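Local atomic coordinates of enoyl-CoA hydratase (Thermus thermophilus, PDB entry 1WZ8), a protein that probably catalyses the reversible addition of water to the double bond of 2-enoyl-CoA thioesters, as a hexameric member of the crotonase family. Residues A[119-124]-A[148-153]; A[158-163]-A[183-188]. All coordinates share one frame; numbering follows the deposited sequence.

Contact 1 of 2, residues A[119-124]-A[148-153]; sequences GLALAL and AGDHAV
The imidazole of His151 lies against the backbone of helix 118-125, chiefly through a CH-pi contact: Ala121 CA sits 3.8 Å from the centroid of the His151 ring, offset toward the rim of one face. Ala152 CB covers the opposite face. His151 CG lies between the backbone N and the carbonyl carbon (chi1 82°), which carries the ring across to Ala121. Van der Waals contacts complete the fit. Ala121 CB packs on His151 CB at 3.5 Å, while the Leu120 side chain crosses the imidazole at about a right angle, its CG 3.8 Å from His151 NE2; Leu124 CD1 comes obliquely to the same nitrogen.

His151 ND1 donates to Asp150 OD1 (2.7 Å, 164°), a His-carboxylate hydrogen bond; OD1 lies nearly in the ring plane and is approached on its syn side from 34° out of the carboxylate plane. NE2 pairs with Trp156 NE1, fixing the ring's rotation. Replacing His151 by alanine is likely to leave Asp150 OD1 and Trp156 NE1 without their imidazole partner and to open a gap over Ala121. The Asp150 side chain approaches a bound MPD, which may mark a pocket. His151 N-caps helix 152-155, setting its start against helix 118-125, with helices 83-102 (Val97) and 229-241 (Glu239) alongside.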
# COMPACT_ATOMS: atom_id res chain seq x y z
N GLY A 119 2.62 -11.83 26.01
CA GLY A 119 4.03 -11.94 26.33
C GLY A 119 4.87 -12.00 25.06
O GLY A 119 5.91 -11.34 24.95
N LEU A 120 4.42 -12.80 24.10
CA LEU A 120 5.13 -12.92 22.84
C LEU A 120 4.97 -11.62 22.05
O LEU A 120 5.88 -11.20 21.34
CB LEU A 120 4.59 -14.09 22.03
CG LEU A 120 5.31 -14.43 20.72
CD1 LEU A 120 6.78 -14.77 21.00
CD2 LEU A 120 4.62 -15.61 20.05
N ALA A 121 3.82 -10.97 22.19
CA ALA A 121 3.57 -9.71 21.49
C ALA A 121 4.62 -8.67 21.88
O ALA A 121 5.19 -7.98 21.02
CB ALA A 121 2.17 -9.19 21.81
N LEU A 122 4.87 -8.56 23.17
CA LEU A 122 5.84 -7.60 23.68
C LEU A 122 7.25 -7.99 23.25
O LEU A 122 8.03 -7.14 22.83
CB LEU A 122 5.76 -7.53 25.21
CG LEU A 122 6.68 -6.53 25.92
CD1 LEU A 122 6.45 -5.13 25.37
CD2 LEU A 122 6.41 -6.58 27.42
N ALA A 123 7.55 -9.29 23.33
CA ALA A 123 8.86 -9.80 22.95
C ALA A 123 9.19 -9.52 21.49
O ALA A 123 10.31 -9.12 21.15
CB ALA A 123 8.93 -11.30 23.19
N LEU A 124 8.21 -9.75 20.61
CA LEU A 124 8.42 -9.52 19.19
C LEU A 124 8.30 -8.06 18.75
O LEU A 124 8.77 -7.70 17.67
CB LEU A 124 7.47 -10.40 18.37
CG LEU A 124 7.63 -11.91 18.58
CD1 LEU A 124 6.77 -12.66 17.56
CD2 LEU A 124 9.11 -12.30 18.43
N ALA A 148 -5.85 -14.92 16.43
CA ALA A 148 -4.53 -14.44 16.83
C ALA A 148 -4.44 -12.97 16.44
O ALA A 148 -3.83 -12.63 15.42
CB ALA A 148 -3.44 -15.24 16.14
N GLY A 149 -5.03 -12.10 17.24
CA GLY A 149 -5.01 -10.69 16.88
C GLY A 149 -4.23 -9.71 17.73
O GLY A 149 -4.36 -8.50 17.51
N ASP A 150 -3.41 -10.17 18.66
CA ASP A 150 -2.68 -9.22 19.49
C ASP A 150 -1.27 -8.84 19.03
O ASP A 150 -0.59 -8.08 19.72
CB ASP A 150 -2.65 -9.68 20.96
CG ASP A 150 -1.83 -10.93 21.19
OD1 ASP A 150 -1.15 -11.40 20.25
OD2 ASP A 150 -1.85 -11.44 22.33
N HIS A 151 -0.85 -9.34 17.88
CA HIS A 151 0.47 -9.00 17.34
C HIS A 151 0.84 -9.80 16.10
O HIS A 151 1.49 -9.28 15.19
CB HIS A 151 1.57 -9.22 18.39
CG HIS A 151 2.03 -10.64 18.49
ND1 HIS A 151 1.32 -11.60 19.18
CD2 HIS A 151 3.08 -11.28 17.93
CE1 HIS A 151 1.91 -12.77 19.03
NE2 HIS A 151 2.98 -12.61 18.28
N ALA A 152 0.44 -11.07 16.07
CA ALA A 152 0.79 -11.97 14.99
C ALA A 152 0.58 -11.48 13.57
O ALA A 152 1.46 -11.62 12.73
CB ALA A 152 0.07 -13.30 15.17
N VAL A 153 -0.58 -10.90 13.29
CA VAL A 153 -0.83 -10.44 11.94
C VAL A 153 0.02 -9.23 11.56
O VAL A 153 0.25 -8.99 10.38
CB VAL A 153 -2.33 -10.17 11.73
CG1 VAL A 153 -2.59 -9.63 10.33
CG2 VAL A 153 -3.09 -11.47 11.94

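Contact 2 of 2, residues A[158-163]-A[183-188]; sequences LLVGMA and LGLVAL
Val160 turns one methyl, CG1, into the bend at residues 183-185, and the rest of the contact is built around it. With CG1 anti to its carbonyl carbon (chi1 -60°), that methyl reaches between two side chains of the other segment: CG1 lies 3.7 Å from Leu183 CB and 3.7 Å from Leu185 CB. It also rests on the backbone between them, 3.5 Å from Leu185 N.

Leu159 meets Leu185 at an oblique angle, branch end against branch end, with Leu159 CD1 3.7 Å from Leu185 CD1. Leu185 carries its CG anti to the backbone N (chi1 -173°), which swings CD1 back toward the helix 157-160 side although its CB does not point there. Leu159 CD1 also touches Leu185 O, so the leucine packs on main chain as well as side chain.

No direct hydrogen bond joins the segments. Leu159 O and Gly184 O, both acceptors, come within 3.2 Å of each other, whereas a water lies within hydrogen-bonding distance, 2.8 Å, of both Val160 O and Leu183 O.

Tyr225 of helix 211-226 touches Leu159, as does Ala163 of a neighbouring subunit. Gly184, with positive phi, is the C' residue of a Schellman motif that ends helix 177-183, with bonds from Leu185 N to Ala180 O and from Gly184 N to Glu181 O. The contact is mainly apolar packing of the end of helix 157-160 against this capping turn, which in the crotonase-like fold of this chain leads on to strand 188-190.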
# COMPACT_ATOMS: atom_id res chain seq x y z
N LEU A 158 6.41 -10.72 8.20
CA LEU A 158 7.70 -10.11 7.88
C LEU A 158 8.85 -10.66 8.71
O LEU A 158 9.99 -10.21 8.57
CB LEU A 158 7.64 -8.59 8.05
CG LEU A 158 6.90 -7.80 6.97
CD1 LEU A 158 6.98 -6.31 7.28
CD2 LEU A 158 7.53 -8.09 5.60
N LEU A 159 8.56 -11.63 9.57
CA LEU A 159 9.60 -12.24 10.39
C LEU A 159 9.95 -13.63 9.88
O LEU A 159 11.13 -13.93 9.65
CB LEU A 159 9.15 -12.33 11.86
CG LEU A 159 9.09 -11.04 12.68
CD1 LEU A 159 8.58 -11.35 14.07
CD2 LEU A 159 10.48 -10.41 12.77
N VAL A 160 8.94 -14.47 9.70
CA VAL A 160 9.17 -15.84 9.26
C VAL A 160 8.51 -16.26 7.95
O VAL A 160 8.68 -17.39 7.50
CB VAL A 160 8.72 -16.85 10.34
CG1 VAL A 160 9.50 -16.62 11.62
CG2 VAL A 160 7.22 -16.72 10.60
N GLY A 161 7.76 -15.36 7.32
CA GLY A 161 7.11 -15.72 6.08
C GLY A 161 5.75 -16.30 6.37
O GLY A 161 5.49 -16.77 7.48
N MET A 162 4.88 -16.31 5.36
CA MET A 162 3.51 -16.79 5.53
C MET A 162 3.31 -18.27 5.83
O MET A 162 2.39 -18.63 6.57
CB MET A 162 2.68 -16.40 4.31
CG MET A 162 1.18 -16.53 4.54
SD MET A 162 0.62 -15.47 5.90
CE MET A 162 1.07 -13.88 5.24
N ALA A 163 4.14 -19.14 5.26
CA ALA A 163 3.99 -20.57 5.50
C ALA A 163 4.20 -20.91 6.97
O ALA A 163 3.36 -21.55 7.61
CB ALA A 163 4.98 -21.36 4.63
N LEU A 183 14.13 -19.85 12.11
CA LEU A 183 13.07 -19.37 11.23
C LEU A 183 13.18 -17.87 10.96
O LEU A 183 12.64 -17.37 9.97
CB LEU A 183 11.69 -19.65 11.84
CG LEU A 183 11.22 -21.10 12.03
CD1 LEU A 183 9.81 -21.10 12.61
CD2 LEU A 183 11.24 -21.83 10.68
N GLY A 184 13.86 -17.16 11.85
CA GLY A 184 14.01 -15.72 11.69
C GLY A 184 13.03 -14.92 12.53
O GLY A 184 12.90 -13.70 12.36
N LEU A 185 12.35 -15.59 13.46
CA LEU A 185 11.38 -14.91 14.32
C LEU A 185 12.10 -14.00 15.31
O LEU A 185 11.60 -12.92 15.66
CB LEU A 185 10.54 -15.92 15.09
CG LEU A 185 9.38 -15.33 15.89
CD1 LEU A 185 8.26 -14.93 14.94
CD2 LEU A 185 8.87 -16.35 16.90
N VAL A 186 13.27 -14.44 15.78
CA VAL A 186 14.07 -13.67 16.72
C VAL A 186 15.52 -13.64 16.25
O VAL A 186 15.93 -14.49 15.46
CB VAL A 186 14.01 -14.28 18.14
CG1 VAL A 186 12.58 -14.26 18.65
CG2 VAL A 186 14.56 -15.71 18.12
N ALA A 187 16.28 -12.68 16.76
CA ALA A 187 17.68 -12.51 16.34
C ALA A 187 18.68 -13.52 16.88
O ALA A 187 19.53 -14.02 16.12
CB ALA A 187 18.15 -11.10 16.70
N LEU A 188 18.60 -13.81 18.17
CA LEU A 188 19.55 -14.73 18.77
C LEU A 188 18.92 -15.73 19.72
O LEU A 188 17.94 -15.43 20.38
CB LEU A 188 20.61 -13.95 19.56
CG LEU A 188 21.49 -12.93 18.84
CD1 LEU A 188 22.16 -12.06 19.89
CD2 LEU A 188 22.53 -13.64 17.97
O HOH W 1 10.97 -18.81 8.28

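How the contacts relate
From the N terminus, helix 118-125 comes first; the chain then runs through strands 128-132 and 136-138 and helix 141-144 before residues 148-153 return to it, closing contact 1. Contact 2 opens only afterwards, at 158-163, and closes at 183-188 beyond helices 162-171 and 177-183. The loops therefore follow in series, neither nesting nor crossing; helices 152-155 and 157-160, one in each contact, are successive. Contact 1 ties helix 118-125 to helix 152-155. Leu124 extends the tie to contact 2: its CD1 is 3.8 Å from Leu185 CD1 and 4.1 Å from Leu159 CD1, near the approach to strand 188-190, outermost of the six-stranded sheet within this chain. Both contacts touch the second subunit.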